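Local coordinates for diacylglycerol kinase (PDB 3S40), which probably phosphorylates diacylglycerol to phosphatidic acid, with ATP as the likely phosphate donor, at residues A[11-16]-A[29-34]. Residues are numbered along the deposited sequence; the frame is centred on the assembly and turned at random.
Sequences VLLIVN and TKIVPP
Leu-13 meets Ile-31 and Val-32 where helix 24-38 packs over the parallel sheet of the diacylglycerol kinase catalytic domain. Strand 11-15, this helix and strand 42-46 form a beta-alpha-beta unit, and the contact joins its first strand to the helix of the crossover. Val-11 faces the same side of the sheet as Leu-13 but lies too far along to meet residues 29-34, packing instead on Phe-39 and Leu-42. Leu-12 turns to the opposite face, while its backbone bonds to Leu-66 and Ile-68 hold the strand to its neighbour. Leu-13 CD2 makes both of the close side-chain contacts. The CG of Leu-13 stands anti to the backbone N (chi1 170°), and the branch ending in CD2 extends toward the helix. The CA of Leu-13 and the CA of Val-32 are 8.8 Å apart. CD2 of Leu-13 touches CD1 of Ile-31 at 4.4 Å. The meeting is purely apolar, and these methyls are at loose van der Waals range. Ile-14 points to the other face, toward Ile-67. With Val-15 the chain returns to the helix side, but its CG2 stays 5.0 Å from Ile-31 CD1, beside the contact more than in it. Asn-16 leaves the strand; its side-chain OD1 accepts a hydrogen bond from Lys-18 N, and ND2 is hydrogen-bonded to Thr-75 OG1. On the helix, Ile-31 also touches Phe-70 of strand 66-71 and Ala-117 of helix 113-120, so the buried layer continues beyond Leu-13; Val-32 leans on Ile-44 of strand 42-46. The closest approach between the segments joins two methyls, Leu-13 CD2 and Val-32 CG2, 4.2 Å apart.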
ATOM      1  N   VAL A  11       3.205  22.093   6.110  1.00 13.80           N
ATOM      2  CA  VAL A  11       3.612  20.692   6.128  1.00 12.34           C
ATOM      3  C   VAL A  11       3.528  20.142   7.552  1.00 22.99           C
ATOM      4  O   VAL A  11       3.928  20.806   8.524  1.00 18.11           O
ATOM      5  CB  VAL A  11       5.058  20.523   5.579  1.00 15.40           C
ATOM      6  CG1 VAL A  11       5.495  19.057   5.606  1.00 10.84           C
ATOM      7  CG2 VAL A  11       5.187  21.128   4.166  1.00 17.12           C
ATOM      8  N   LEU A  12       2.989  18.935   7.660  1.00 16.90           N
ATOM      9  CA  LEU A  12       3.067  18.127   8.872  1.00 20.39           C
ATOM     10  C   LEU A  12       3.966  16.911   8.668  1.00 22.08           C
ATOM     11  O   LEU A  12       3.792  16.163   7.703  1.00 20.76           O
ATOM     12  CB  LEU A  12       1.678  17.624   9.247  1.00 17.04           C
ATOM     13  CG  LEU A  12       1.639  16.541  10.335  1.00 17.03           C
ATOM     14  CD1 LEU A  12       2.186  17.056  11.676  1.00 28.28           C
ATOM     15  CD2 LEU A  12       0.228  16.000  10.474  1.00 16.05           C
ATOM     16  N   LEU A  13       4.909  16.706   9.586  1.00 15.91           N
ATOM     17  CA  LEU A  13       5.701  15.481   9.649  1.00 14.52           C
ATOM     18  C   LEU A  13       5.297  14.665  10.875  1.00 23.11           C
ATOM     19  O   LEU A  13       5.416  15.128  12.020  1.00 17.78           O
ATOM     20  CB  LEU A  13       7.215  15.803   9.707  1.00 17.38           C
ATOM     21  CG  LEU A  13       8.165  14.632  10.015  1.00 24.75           C
ATOM     22  CD1 LEU A  13       8.159  13.625   8.856  1.00 20.24           C
ATOM     23  CD2 LEU A  13       9.613  15.062  10.296  1.00 15.54           C
ATOM     24  N   ILE A  14       4.801  13.458  10.638  1.00 18.21           N
ATOM     25  CA  ILE A  14       4.463  12.540  11.731  1.00 17.71           C
ATOM     26  C   ILE A  14       5.618  11.587  11.920  1.00 22.90           C
ATOM     27  O   ILE A  14       6.055  10.939  10.972  1.00 20.05           O
ATOM     28  CB  ILE A  14       3.176  11.733  11.446  1.00 16.50           C
ATOM     29  CG1 ILE A  14       1.991  12.692  11.305  1.00 17.44           C
ATOM     30  CG2 ILE A  14       2.915  10.680  12.567  1.00 12.94           C
ATOM     31  CD1 ILE A  14       0.745  12.085  10.647  1.00 22.16           C
ATOM     32  N   VAL A  15       6.119  11.514  13.147  1.00 22.40           N
ATOM     33  CA  VAL A  15       7.265  10.669  13.463  1.00 26.93           C
ATOM     34  C   VAL A  15       6.899   9.561  14.434  1.00 23.78           C
ATOM     35  O   VAL A  15       6.431   9.834  15.538  1.00 28.50           O
ATOM     36  CB  VAL A  15       8.393  11.485  14.120  1.00 27.09           C
ATOM     37  CG1 VAL A  15       9.472  10.551  14.676  1.00 29.87           C
ATOM     38  CG2 VAL A  15       8.976  12.485  13.115  1.00 25.68           C
ATOM     39  N   ASN A  16       7.118   8.319  14.015  1.00 23.28           N
ATOM     40  CA  ASN A  16       7.085   7.177  14.928  1.00 24.45           C
ATOM     41  C   ASN A  16       8.472   7.020  15.541  1.00 29.41           C
ATOM     42  O   ASN A  16       9.421   6.635  14.849  1.00 31.49           O
ATOM     43  CB  ASN A  16       6.679   5.904  14.173  1.00 32.11           C
ATOM     44  CG  ASN A  16       6.665   4.671  15.063  1.00 42.39           C
ATOM     45  OD1 ASN A  16       6.959   4.745  16.250  1.00 37.74           O
ATOM     46  ND2 ASN A  16       6.309   3.530  14.487  1.00 37.52           N
ATOM     47  N   THR A  29      18.325  13.570  12.508  1.00 19.17           N
ATOM     48  CA  THR A  29      19.414  14.324  11.890  1.00 22.46           C
ATOM     49  C   THR A  29      19.390  14.088  10.384  1.00 29.05           C
ATOM     50  O   THR A  29      19.761  14.946   9.589  1.00 24.91           O
ATOM     51  CB  THR A  29      20.770  13.845  12.425  1.00 30.55           C
ATOM     52  OG1 THR A  29      20.856  14.165  13.818  1.00 32.41           O
ATOM     53  CG2 THR A  29      21.918  14.513  11.669  1.00 27.18           C
ATOM     54  N   LYS A  30      18.952  12.907   9.993  1.00 30.35           N
ATOM     55  CA  LYS A  30      18.912  12.579   8.578  1.00 26.86           C
ATOM     56  C   LYS A  30      17.708  13.197   7.868  1.00 28.43           C
ATOM     57  O   LYS A  30      17.817  13.661   6.734  1.00 30.58           O
ATOM     58  CB  LYS A  30      18.939  11.074   8.406  1.00 29.00           C
ATOM     59  CG  LYS A  30      20.261  10.460   8.797  1.00 38.46           C
ATOM     60  CD  LYS A  30      20.192   8.941   8.757  1.00 41.76           C
ATOM     61  CE  LYS A  30      21.510   8.315   9.190  1.00 39.33           C
ATOM     62  NZ  LYS A  30      21.477   6.821   9.070  1.00 44.89           N
ATOM     63  N   ILE A  31      16.558  13.229   8.524  1.00 18.34           N
ATOM     64  CA  ILE A  31      15.365  13.616   7.771  1.00 21.58           C
ATOM     65  C   ILE A  31      14.869  15.031   7.989  1.00 27.36           C
ATOM     66  O   ILE A  31      14.322  15.632   7.085  1.00 27.28           O
ATOM     67  CB  ILE A  31      14.195  12.625   7.978  1.00 25.24           C
ATOM     68  CG1 ILE A  31      13.536  12.822   9.332  1.00 26.92           C
ATOM     69  CG2 ILE A  31      14.669  11.188   7.781  1.00 23.10           C
ATOM     70  CD1 ILE A  31      12.476  11.766   9.646  1.00 32.80           C
ATOM     71  N   VAL A  32      15.065  15.585   9.178  1.00 29.27           N
ATOM     72  CA  VAL A  32      14.413  16.856   9.468  1.00 22.01           C
ATOM     73  C   VAL A  32      15.011  18.082   8.756  1.00 25.61           C
ATOM     74  O   VAL A  32      14.273  18.915   8.221  1.00 31.96           O
ATOM     75  CB  VAL A  32      14.287  17.115  10.992  1.00 34.68           C
ATOM     76  CG1 VAL A  32      13.675  18.485  11.218  1.00 34.84           C
ATOM     77  CG2 VAL A  32      13.422  16.030  11.646  1.00 26.98           C
ATOM     78  N   PRO A  33      16.345  18.194   8.743  1.00 30.63           N
ATOM     79  CA  PRO A  33      16.982  19.387   8.168  1.00 34.70           C
ATOM     80  C   PRO A  33      16.613  19.737   6.720  1.00 31.46           C
ATOM     81  O   PRO A  33      16.258  20.895   6.477  1.00 32.39           O
ATOM     82  CB  PRO A  33      18.479  19.086   8.322  1.00 34.66           C
ATOM     83  CG  PRO A  33      18.532  18.269   9.574  1.00 37.40           C
ATOM     84  CD  PRO A  33      17.313  17.367   9.486  1.00 29.46           C
ATOM     85  N   PRO A  34      16.708  18.783   5.776  1.00 24.67           N
ATOM     86  CA  PRO A  34      16.266  19.147   4.423  1.00 28.22           C
ATOM     87  C   PRO A  34      14.796  19.588   4.399  1.00 22.11           C
ATOM     88  O   PRO A  34      14.440  20.495   3.654  1.00 25.98           O
ATOM     89  CB  PRO A  34      16.453  17.850   3.611  1.00 31.42           C
ATOM     90  CG  PRO A  34      16.678  16.771   4.613  1.00 36.54           C
ATOM     91  CD  PRO A  34      17.222  17.404   5.849  1.00 30.94           C
TER